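Long-range contacts in OLD nuclease (Thermus scotoductus, PDB 6P74), which degrades linear and supercoiled double-stranded DNA from 5' to 3' in a metal-dependent reaction and also hydrolyses ATP when stimulated by DNA: residues F263-K269 / E296-Q302; K371-L375 / A518-R524; Q387-L392 / L500-V505. One frame throughout, in Å; residues are numbered along the deposited sequence.

Contact 1 (F263-K269 / E296-Q302); sequences FRQLGEK and EMADKDQ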
loop_
_atom_site.group_PDB
_atom_site.type_symbol
_atom_site.label_atom_id
_atom_site.label_comp_id
_atom_site.label_asym_id
_atom_site.label_seq_id
_atom_site.Cartn_x
_atom_site.Cartn_y
_atom_site.Cartn_z
ATOM N N PHE A 263 12.207 -9.440 -25.250
ATOM C CA PHE A 263 12.288 -8.046 -25.692
ATOM C C PHE A 263 13.607 -7.757 -26.387
ATOM O O PHE A 263 13.642 -7.133 -27.450
ATOM C CB PHE A 263 12.129 -7.101 -24.508
ATOM C CG PHE A 263 10.705 -6.794 -24.154
ATOM C CD1 PHE A 263 9.802 -6.411 -25.120
ATOM C CD2 PHE A 263 10.278 -6.861 -22.839
ATOM C CE1 PHE A 263 8.495 -6.117 -24.780
ATOM C CE2 PHE A 263 8.973 -6.578 -22.502
ATOM C CZ PHE A 263 8.085 -6.208 -23.468
ATOM N N ARG A 264 14.716 -8.179 -25.778
ATOM C CA ARG A 264 16.022 -7.833 -26.326
ATOM C C ARG A 264 16.221 -8.458 -27.693
ATOM O O ARG A 264 16.811 -7.838 -28.587
ATOM C CB ARG A 264 17.136 -8.266 -25.375
ATOM C CG ARG A 264 18.462 -7.625 -25.706
ATOM C CD ARG A 264 19.448 -8.662 -26.129
ATOM N NE ARG A 264 19.726 -9.560 -25.022
ATOM C CZ ARG A 264 20.269 -10.763 -25.160
ATOM N NH1 ARG A 264 20.586 -11.222 -26.370
ATOM N NH2 ARG A 264 20.490 -11.510 -24.080
ATOM N N GLN A 265 15.743 -9.695 -27.869
ATOM C CA GLN A 265 15.810 -10.341 -29.173
ATOM C C GLN A 265 14.850 -9.715 -30.171
ATOM O O GLN A 265 15.161 -9.668 -31.364
ATOM C CB GLN A 265 15.517 -11.830 -29.048
ATOM C CG GLN A 265 16.450 -12.543 -28.107
ATOM C CD GLN A 265 16.447 -14.030 -28.345
ATOM O OE1 GLN A 265 15.986 -14.499 -29.392
ATOM N NE2 GLN A 265 16.949 -14.789 -27.376
ATOM N N LEU A 266 13.676 -9.255 -29.721
ATOM C CA LEU A 266 12.726 -8.637 -30.644
ATOM C C LEU A 266 13.171 -7.246 -31.064
ATOM O O LEU A 266 12.707 -6.740 -32.091
ATOM C CB LEU A 266 11.327 -8.572 -30.025
ATOM C CG LEU A 266 10.452 -9.829 -30.150
ATOM C CD1 LEU A 266 10.215 -10.213 -31.612
ATOM C CD2 LEU A 266 11.031 -11.020 -29.367
ATOM N N GLY A 267 14.066 -6.625 -30.296
ATOM C CA GLY A 267 14.703 -5.394 -30.695
ATOM C C GLY A 267 13.839 -4.160 -30.651
ATOM O O GLY A 267 14.370 -3.057 -30.809
ATOM N N GLU A 268 12.536 -4.294 -30.438
ATOM C CA GLU A 268 11.684 -3.118 -30.401
ATOM C C GLU A 268 11.985 -2.278 -29.165
ATOM O O GLU A 268 12.206 -2.804 -28.073
ATOM C CB GLU A 268 10.212 -3.525 -30.422
ATOM C CG GLU A 268 9.716 -4.031 -31.770
ATOM C CD GLU A 268 8.207 -3.976 -31.872
ATOM O OE1 GLU A 268 7.581 -3.562 -30.875
ATOM O OE2 GLU A 268 7.645 -4.336 -32.935
ATOM N N LYS A 269 12.013 -0.963 -29.352
ATOM C CA LYS A 269 12.098 -0.044 -28.229
ATOM C C LYS A 269 10.836 -0.149 -27.380
ATOM O O LYS A 269 9.727 -0.268 -27.907
ATOM C CB LYS A 269 12.294 1.388 -28.744
ATOM C CG LYS A 269 13.558 1.594 -29.595
ATOM C CD LYS A 269 13.957 3.064 -29.647
ATOM C CE LYS A 269 15.469 3.249 -29.802
ATOM N NZ LYS A 269 15.910 3.037 -31.207
ATOM N N GLU A 296 22.459 -4.096 -21.228
ATOM C CA GLU A 296 22.586 -4.064 -22.681
ATOM C C GLU A 296 21.433 -3.280 -23.306
ATOM O O GLU A 296 21.645 -2.465 -24.212
ATOM C CB GLU A 296 22.670 -5.477 -23.258
ATOM C CG GLU A 296 23.038 -5.469 -24.754
ATOM C CD GLU A 296 22.894 -6.824 -25.450
ATOM O OE1 GLU A 296 22.861 -7.861 -24.758
ATOM O OE2 GLU A 296 22.815 -6.850 -26.703
ATOM N N MET A 297 20.211 -3.468 -22.801
ATOM C CA MET A 297 19.064 -2.783 -23.393
ATOM C C MET A 297 19.107 -1.285 -23.123
ATOM O O MET A 297 18.734 -0.479 -23.987
ATOM C CB MET A 297 17.769 -3.381 -22.863
ATOM C CG MET A 297 17.711 -4.880 -22.989
ATOM S SD MET A 297 16.034 -5.476 -23.213
ATOM C CE MET A 297 15.254 -4.984 -21.691
ATOM N N ALA A 298 19.541 -0.891 -21.925
ATOM C CA ALA A 298 19.681 0.528 -21.630
ATOM C C ALA A 298 20.780 1.165 -22.476
ATOM O O ALA A 298 20.593 2.257 -23.023
ATOM C CB ALA A 298 19.963 0.730 -20.146
ATOM N N ASP A 299 21.927 0.496 -22.600
ATOM C CA ASP A 299 23.051 1.077 -23.333
ATOM C C ASP A 299 22.760 1.163 -24.827
ATOM O O ASP A 299 23.105 2.156 -25.481
ATOM C CB ASP A 299 24.313 0.251 -23.082
ATOM C CG ASP A 299 24.830 0.372 -21.652
ATOM O OD1 ASP A 299 24.333 1.246 -20.903
ATOM O OD2 ASP A 299 25.732 -0.413 -21.279
ATOM N N LYS A 300 22.144 0.121 -25.384
ATOM C CA LYS A 300 21.662 0.065 -26.755
ATOM C C LYS A 300 20.505 1.025 -27.007
ATOM O O LYS A 300 20.057 1.137 -28.148
ATOM C CB LYS A 300 21.245 -1.382 -27.061
ATOM C CG LYS A 300 20.704 -1.637 -28.436
ATOM C CD LYS A 300 19.990 -2.990 -28.519
ATOM C CE LYS A 300 20.930 -4.165 -28.279
ATOM N NZ LYS A 300 20.183 -5.458 -28.336
ATOM N N ASP A 301 19.998 1.700 -25.975
ATOM C CA ASP A 301 18.949 2.710 -26.121
ATOM C C ASP A 301 17.591 2.104 -26.464
ATOM O O ASP A 301 16.721 2.773 -27.032
ATOM C CB ASP A 301 19.331 3.759 -27.164
ATOM C CG ASP A 301 19.337 5.151 -26.592
ATOM O OD1 ASP A 301 18.598 5.368 -25.604
ATOM O OD2 ASP A 301 20.068 6.023 -27.118
ATOM N N GLN A 302 17.400 0.842 -26.105
ATOM C CA GLN A 302 16.164 0.128 -26.363
ATOM C C GLN A 302 15.129 0.316 -25.266
ATOM O O GLN A 302 13.962 -0.038 -25.461
ATOM C CB GLN A 302 16.464 -1.365 -26.529
ATOM C CG GLN A 302 15.244 -2.220 -26.752
ATOM C CD GLN A 302 15.613 -3.671 -26.982
ATOM O OE1 GLN A 302 16.753 -4.082 -26.736
ATOM N NE2 GLN A 302 14.657 -4.453 -27.472
#
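Where helix 246-266 and helix 284-299 run out, their C-terminal turns lie side by side, with the CA atoms of Arg264 and Met297 6.6 Å apart, and the chains draw closer beyond, to 4.5 Å between the CA atoms of Lys269 and Gln302. From here they lead into strands 272-276 and 304-308, parallel neighbours in the mixed sheet of the ATPase domain. Asp301, with positive phi, ends helix 284-299 in a Schellman motif. Gln302 makes both hydrogen bonds between the segments: chi1 near 178° and an extended chain carry its amide into the turn after helix 246-266. NE2 bonds to Glu268 O (3.0 Å), close to straight at 163° and in the amide plane, and, more bent, to Phe263 O at 2.9 Å; the nitrogen approaches both carbonyls from above their planes. Phe263 O already takes the helical N-H of Gly267. Met297 SD rests on Arg264 CB at 3.7 Å. The Arg264 side chain lies nearly perpendicular to that of Glu296, and Glu296 OE1 sits over one guanidinium face, 3.6 Å from NE, an attraction of charges without a directed N-H. Lys300 NZ bonds weakly to Glu296 OE2; Glu261 pairs with Arg264, and Arg292 with Glu296. Gln302 NE2 thus serves two backbone carbonyls while OE1 is buried without a polar partner, and Glu296 probably offsets part of the positive charge of Arg264, Arg292 and Lys300.

Contact 2 (K371-L375 / A518-R524); sequences KRALL and AIRQVTR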
loop_
_atom_site.group_PDB
_atom_site.type_symbol
_atom_site.label_atom_id
_atom_site.label_comp_id
_atom_site.label_asym_id
_atom_site.label_seq_id
_atom_site.Cartn_x
_atom_site.Cartn_y
_atom_site.Cartn_z
ATOM N N LYS A 371 26.467 1.470 6.477
ATOM C CA LYS A 371 26.504 2.724 7.226
ATOM C C LYS A 371 27.857 3.413 7.080
ATOM O O LYS A 371 27.919 4.648 7.033
ATOM C CB LYS A 371 26.183 2.465 8.701
ATOM C CG LYS A 371 24.744 2.066 8.954
ATOM C CD LYS A 371 24.480 1.819 10.437
ATOM C CE LYS A 371 23.006 1.484 10.724
ATOM N NZ LYS A 371 22.800 1.185 12.185
ATOM N N ARG A 372 28.937 2.632 6.990
ATOM C CA ARG A 372 30.301 3.139 6.916
ATOM C C ARG A 372 31.176 2.101 6.219
ATOM O O ARG A 372 30.897 0.896 6.274
ATOM C CB ARG A 372 30.853 3.447 8.315
ATOM C CG ARG A 372 30.729 4.899 8.717
ATOM C CD ARG A 372 30.004 5.044 10.034
ATOM N NE ARG A 372 30.635 4.231 11.058
ATOM C CZ ARG A 372 30.265 4.227 12.330
ATOM N NH1 ARG A 372 29.262 5.003 12.726
ATOM N NH2 ARG A 372 30.897 3.450 13.198
ATOM N N ALA A 373 32.246 2.569 5.577
ATOM C CA ALA A 373 33.145 1.689 4.846
ATOM C C ALA A 373 34.591 1.914 5.267
ATOM O O ALA A 373 35.043 3.059 5.381
ATOM C CB ALA A 373 33.026 1.898 3.326
ATOM N N LEU A 374 35.312 0.813 5.475
ATOM C CA LEU A 374 36.769 0.816 5.572
ATOM C C LEU A 374 37.322 0.342 4.226
ATOM O O LEU A 374 37.054 -0.789 3.803
ATOM C CB LEU A 374 37.259 -0.082 6.718
ATOM C CG LEU A 374 38.796 -0.207 6.869
ATOM C CD1 LEU A 374 39.474 1.121 7.281
ATOM C CD2 LEU A 374 39.155 -1.282 7.858
ATOM N N LEU A 375 38.065 1.213 3.548
ATOM C CA LEU A 375 38.620 0.928 2.225
ATOM C C LEU A 375 40.073 0.472 2.373
ATOM O O LEU A 375 40.890 1.227 2.902
ATOM C CB LEU A 375 38.549 2.181 1.345
ATOM C CG LEU A 375 37.161 2.833 1.371
ATOM C CD1 LEU A 375 37.045 3.990 0.353
ATOM C CD2 LEU A 375 36.071 1.759 1.110
ATOM N N ALA A 518 43.011 3.152 12.131
ATOM C CA ALA A 518 42.008 3.230 11.069
ATOM C C ALA A 518 40.738 2.481 11.458
ATOM O O ALA A 518 39.616 2.985 11.267
ATOM C CB ALA A 518 42.567 2.673 9.761
ATOM N N ILE A 519 40.895 1.273 12.022
ATOM C CA ILE A 519 39.734 0.461 12.391
ATOM C C ILE A 519 38.979 1.094 13.556
ATOM O O ILE A 519 37.739 1.101 13.580
ATOM C CB ILE A 519 40.167 -0.987 12.687
ATOM C CG1 ILE A 519 40.533 -1.681 11.373
ATOM C CG2 ILE A 519 39.024 -1.773 13.341
ATOM C CD1 ILE A 519 41.536 -2.761 11.513
ATOM N N ARG A 520 39.707 1.680 14.513
ATOM C CA ARG A 520 39.054 2.389 15.612
ATOM C C ARG A 520 38.274 3.604 15.108
ATOM O O ARG A 520 37.196 3.910 15.621
ATOM C CB ARG A 520 40.084 2.822 16.668
ATOM C CG ARG A 520 40.701 1.693 17.465
ATOM C CD ARG A 520 41.539 2.232 18.613
ATOM N NE ARG A 520 42.277 1.168 19.275
ATOM C CZ ARG A 520 41.767 0.405 20.222
ATOM N NH1 ARG A 520 40.523 0.607 20.632
ATOM N NH2 ARG A 520 42.496 -0.560 20.755
ATOM N N GLN A 521 38.805 4.324 14.115
ATOM C CA GLN A 521 38.077 5.488 13.600
ATOM C C GLN A 521 36.805 5.068 12.862
ATOM O O GLN A 521 35.729 5.654 13.069
ATOM C CB GLN A 521 38.975 6.330 12.689
ATOM C CG GLN A 521 38.248 7.571 12.071
ATOM C CD GLN A 521 39.229 8.668 11.614
ATOM O OE1 GLN A 521 40.092 9.101 12.377
ATOM N NE2 GLN A 521 39.104 9.101 10.364
ATOM N N VAL A 522 36.900 4.067 11.982
ATOM C CA VAL A 522 35.706 3.679 11.229
ATOM C C VAL A 522 34.650 3.078 12.149
ATOM O O VAL A 522 33.461 3.092 11.815
ATOM C CB VAL A 522 36.040 2.701 10.083
ATOM C CG1 VAL A 522 36.174 1.277 10.632
ATOM C CG2 VAL A 522 34.942 2.765 8.946
ATOM N N THR A 523 35.060 2.574 13.317
ATOM C CA THR A 523 34.148 2.012 14.302
ATOM C C THR A 523 33.523 3.075 15.195
ATOM O O THR A 523 32.484 2.820 15.815
ATOM C CB THR A 523 34.903 0.990 15.171
ATOM O OG1 THR A 523 35.067 -0.231 14.444
ATOM C CG2 THR A 523 34.138 0.697 16.444
ATOM N N ARG A 524 34.116 4.249 15.270
ATOM C CA ARG A 524 33.725 5.234 16.276
ATOM C C ARG A 524 32.364 5.833 15.944
ATOM O O ARG A 524 32.200 6.412 14.860
ATOM C CB ARG A 524 34.790 6.321 16.366
ATOM C CG ARG A 524 34.841 7.034 17.698
ATOM C CD ARG A 524 36.292 7.271 18.142
ATOM N NE ARG A 524 37.083 7.970 17.132
ATOM C CZ ARG A 524 38.311 7.607 16.756
ATOM N NH1 ARG A 524 38.888 6.543 17.313
ATOM N NH2 ARG A 524 38.968 8.310 15.828
#
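The polar part of this contact is Arg372 reaching the C-terminal end of helix 513-523. Its chain bends at chi2 and chi3, bringing the guanidinium edge to Val522 O. NH2 donates at 2.9 Å, with the carbonyl oxygen tilted 23° out of the guanidinium plane, and NE adds a weak bond to the same Val522 O at 3.1 Å. Thr523 O also lies at this edge, 3.1 Å from NH2, whereas Arg524 O stands over one face. A positive group among the last carbonyls of a helix should be favoured by the helix dipole. Here strand 372-376, an inner strand of the parallel Toprim sheet, runs nearly antiparallel to the helix packed across it: the axes of the short segments make an angle of 166° and approach to 8.8 Å. The apolar part follows the strand onward from Arg372. Val522 turns CG2 onto the backbone of Ala373, 3.6 Å from Ala373 O, and has CG1 near Leu374 CB. A chi1 of 177° swings Leu374 CG to the helix side, and from there the branches part, CD2 obliquely against Ile519 CG1 at 3.8 Å and CD1 4.3 Å from Ala518 CB. Val427 and Val429 of neighbouring strand 426-431 continue this apolar layer beneath the helix. On the helix itself, Thr523 OG1 bonds back to Ile519 O, from the face opposite to that used by Thr523 N.

Contact 3 (Q387-L392 / L500-V505); sequences QLFNQL and LKTVDV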
loop_
_atom_site.group_PDB
_atom_site.type_symbol
_atom_site.label_atom_id
_atom_site.label_comp_id
_atom_site.label_asym_id
_atom_site.label_seq_id
_atom_site.Cartn_x
_atom_site.Cartn_y
_atom_site.Cartn_z
ATOM N N GLN A 387 40.319 -9.603 11.100
ATOM C CA GLN A 387 40.851 -10.196 12.316
ATOM C C GLN A 387 41.038 -9.129 13.400
ATOM O O GLN A 387 40.778 -9.386 14.581
ATOM C CB GLN A 387 42.159 -10.932 12.011
ATOM C CG GLN A 387 42.903 -11.405 13.239
ATOM C CD GLN A 387 42.112 -12.453 14.011
ATOM O OE1 GLN A 387 41.352 -13.221 13.420
ATOM N NE2 GLN A 387 42.275 -12.478 15.339
ATOM N N LEU A 388 41.436 -7.911 13.025
ATOM C CA LEU A 388 41.568 -6.872 14.048
ATOM C C LEU A 388 40.206 -6.453 14.582
ATOM O O LEU A 388 40.049 -6.259 15.794
ATOM C CB LEU A 388 42.336 -5.664 13.513
ATOM C CG LEU A 388 43.843 -5.913 13.480
ATOM C CD1 LEU A 388 44.567 -4.891 12.632
ATOM C CD2 LEU A 388 44.396 -5.946 14.913
ATOM N N PHE A 389 39.209 -6.313 13.700
ATOM C CA PHE A 389 37.845 -6.107 14.177
ATOM C C PHE A 389 37.511 -7.119 15.257
ATOM O O PHE A 389 36.995 -6.771 16.326
ATOM C CB PHE A 389 36.836 -6.240 13.038
ATOM C CG PHE A 389 36.579 -4.967 12.268
ATOM C CD1 PHE A 389 35.609 -4.076 12.681
ATOM C CD2 PHE A 389 37.273 -4.694 11.095
ATOM C CE1 PHE A 389 35.347 -2.926 11.955
ATOM C CE2 PHE A 389 37.012 -3.547 10.356
ATOM C CZ PHE A 389 36.055 -2.663 10.790
ATOM N N ASN A 390 37.810 -8.389 14.986
ATOM C CA ASN A 390 37.478 -9.450 15.926
ATOM C C ASN A 390 38.235 -9.274 17.247
ATOM O O ASN A 390 37.697 -9.541 18.329
ATOM C CB ASN A 390 37.775 -10.800 15.267
ATOM C CG ASN A 390 37.302 -11.980 16.095
ATOM O OD1 ASN A 390 36.101 -12.218 16.220
ATOM N ND2 ASN A 390 38.245 -12.732 16.646
ATOM N N GLN A 391 39.480 -8.812 17.182
ATOM C CA GLN A 391 40.245 -8.589 18.400
ATOM C C GLN A 391 39.816 -7.330 19.134
ATOM O O GLN A 391 40.034 -7.221 20.343
ATOM C CB GLN A 391 41.739 -8.529 18.079
ATOM C CG GLN A 391 42.315 -9.908 17.795
ATOM C CD GLN A 391 43.792 -9.883 17.456
ATOM O OE1 GLN A 391 44.184 -10.281 16.363
ATOM N NE2 GLN A 391 44.621 -9.431 18.398
ATOM N N LEU A 392 39.223 -6.376 18.430
ATOM C CA LEU A 392 38.676 -5.196 19.074
ATOM C C LEU A 392 37.266 -5.445 19.573
ATOM O O LEU A 392 36.668 -4.550 20.176
ATOM C CB LEU A 392 38.716 -4.005 18.101
ATOM C CG LEU A 392 40.149 -3.560 17.775
ATOM C CD1 LEU A 392 40.201 -2.642 16.580
ATOM C CD2 LEU A 392 40.790 -2.884 18.992
ATOM N N LEU A 500 48.698 -11.538 14.213
ATOM C CA LEU A 500 47.892 -10.494 14.840
ATOM C C LEU A 500 47.414 -10.894 16.223
ATOM O O LEU A 500 47.181 -10.030 17.077
ATOM C CB LEU A 500 46.699 -10.160 13.958
ATOM C CG LEU A 500 47.092 -9.345 12.747
ATOM C CD1 LEU A 500 45.914 -9.213 11.789
ATOM C CD2 LEU A 500 47.609 -8.005 13.224
ATOM N N LYS A 501 47.237 -12.188 16.462
ATOM C CA LYS A 501 46.817 -12.617 17.786
ATOM C C LYS A 501 47.870 -12.340 18.861
ATOM O O LYS A 501 47.522 -12.315 20.046
ATOM C CB LYS A 501 46.439 -14.108 17.763
ATOM C CG LYS A 501 45.086 -14.418 17.097
ATOM C CD LYS A 501 44.750 -15.910 17.157
ATOM C CE LYS A 501 43.498 -16.225 16.348
ATOM N NZ LYS A 501 43.194 -17.691 16.301
ATOM N N THR A 502 49.139 -12.122 18.493
ATOM C CA THR A 502 50.151 -11.801 19.504
ATOM C C THR A 502 50.272 -10.302 19.768
ATOM O O THR A 502 51.020 -9.907 20.668
ATOM C CB THR A 502 51.538 -12.335 19.106
ATOM O OG1 THR A 502 52.000 -11.625 17.945
ATOM C CG2 THR A 502 51.491 -13.826 18.802
ATOM N N VAL A 503 49.543 -9.496 18.990
ATOM C CA VAL A 503 49.569 -8.011 19.141
ATOM C C VAL A 503 48.597 -7.612 20.257
ATOM O O VAL A 503 47.672 -8.398 20.545
ATOM C CB VAL A 503 49.222 -7.302 17.817
ATOM C CG1 VAL A 503 49.217 -5.789 17.970
ATOM C CG2 VAL A 503 50.154 -7.724 16.691
ATOM N N ASP A 504 48.808 -6.436 20.857
ATOM C CA ASP A 504 47.934 -5.940 21.955
ATOM C C ASP A 504 47.156 -4.711 21.465
ATOM O O ASP A 504 47.737 -3.607 21.463
ATOM C CB ASP A 504 48.744 -5.634 23.217
ATOM C CG ASP A 504 48.024 -4.711 24.186
ATOM O OD1 ASP A 504 46.778 -4.704 24.171
ATOM O OD2 ASP A 504 48.717 -4.008 24.948
ATOM N N VAL A 505 45.895 -4.907 21.068
ATOM C CA VAL A 505 45.037 -3.790 20.571
ATOM C C VAL A 505 45.238 -2.571 21.480
ATOM O O VAL A 505 45.054 -1.437 20.997
ATOM C CB VAL A 505 43.554 -4.204 20.509
ATOM C CG1 VAL A 505 43.282 -5.155 19.353
ATOM C CG2 VAL A 505 43.080 -4.807 21.822
#
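Leu500, in the last turn of helix 493-501, meets three residues of helix 379-391. Its CD1 lies 4.0 Å from Gln387 CG, the two side chains running alongside in opposite senses, while its CD2 reaches Leu388 CD2, those chains being nearly perpendicular. The backbone carbonyl of Leu500 serves as the polar centre of the contact. Gln391, its chain extended beyond CG, places NE2 2.9 Å from Leu500 O; the hydrogen bond is moderately straight at 148° and lies in the glutamine's amide plane, yet the nitrogen stands above the plane of the carbonyl. Val503 N reaches the same oxygen from the opposite face, so Leu500 O is held on both sides. The other end of the Gln391 amide is met from within its own helix: Gln387 bends at chi2 (64°) to direct NE2 at Gln391 OE1, 3.1 Å away and nearly straight at 169°. This bond one turn apart along the helix is consistent with the orientation of the Gln391 amide, although it leaves Gln391 OE1 only 3.1 Å from Leu500 O, two acceptors close together without a bond.

Both segments belong to the Toprim domain, where helix 379-391 directly follows strand 372-376 and carries Asp381, a probable metal ligand, in its first turn. Leu388, on the same helix, also packs on Phe515 of helix 513-523.

Lys501 continues outward, nearly perpendicular to Gln387, and Lys501 CG lies 3.8 Å from Gln387 NE2. Past the turn, the chain swings back at Val505, which meets the end of the first helix. Val505 CG1 touches Gln391 CB at 3.9 Å and presses on Leu392 CD2 at 3.4 Å, closer than usual for two carbons.

How the contacts relate
Contact 1 closes first along the chain, in the ATPase domain; contacts 2 and 3 follow in the Toprim domain, on the opposite side of the chain's centre. Their centres lie 42 Å and 52 Å from that of contact 1, and neither touches it. Contacts 2 and 3 are 15 Å apart between centres and touch: strand 372-376 leads into helix 379-391, and helix 493-501 precedes helix 513-523, so the 387-392 / 500-505 pair falls between the two halves of contact 2 in sequence. Helix 513-523 packs on strand 372-376 in contact 2 and, through Ile519 against Leu388 and Leu392, on the 387-392 segment, while Arg520 probably hydrogen-bonds Val505 O, tying it to the loop after helix 493-501.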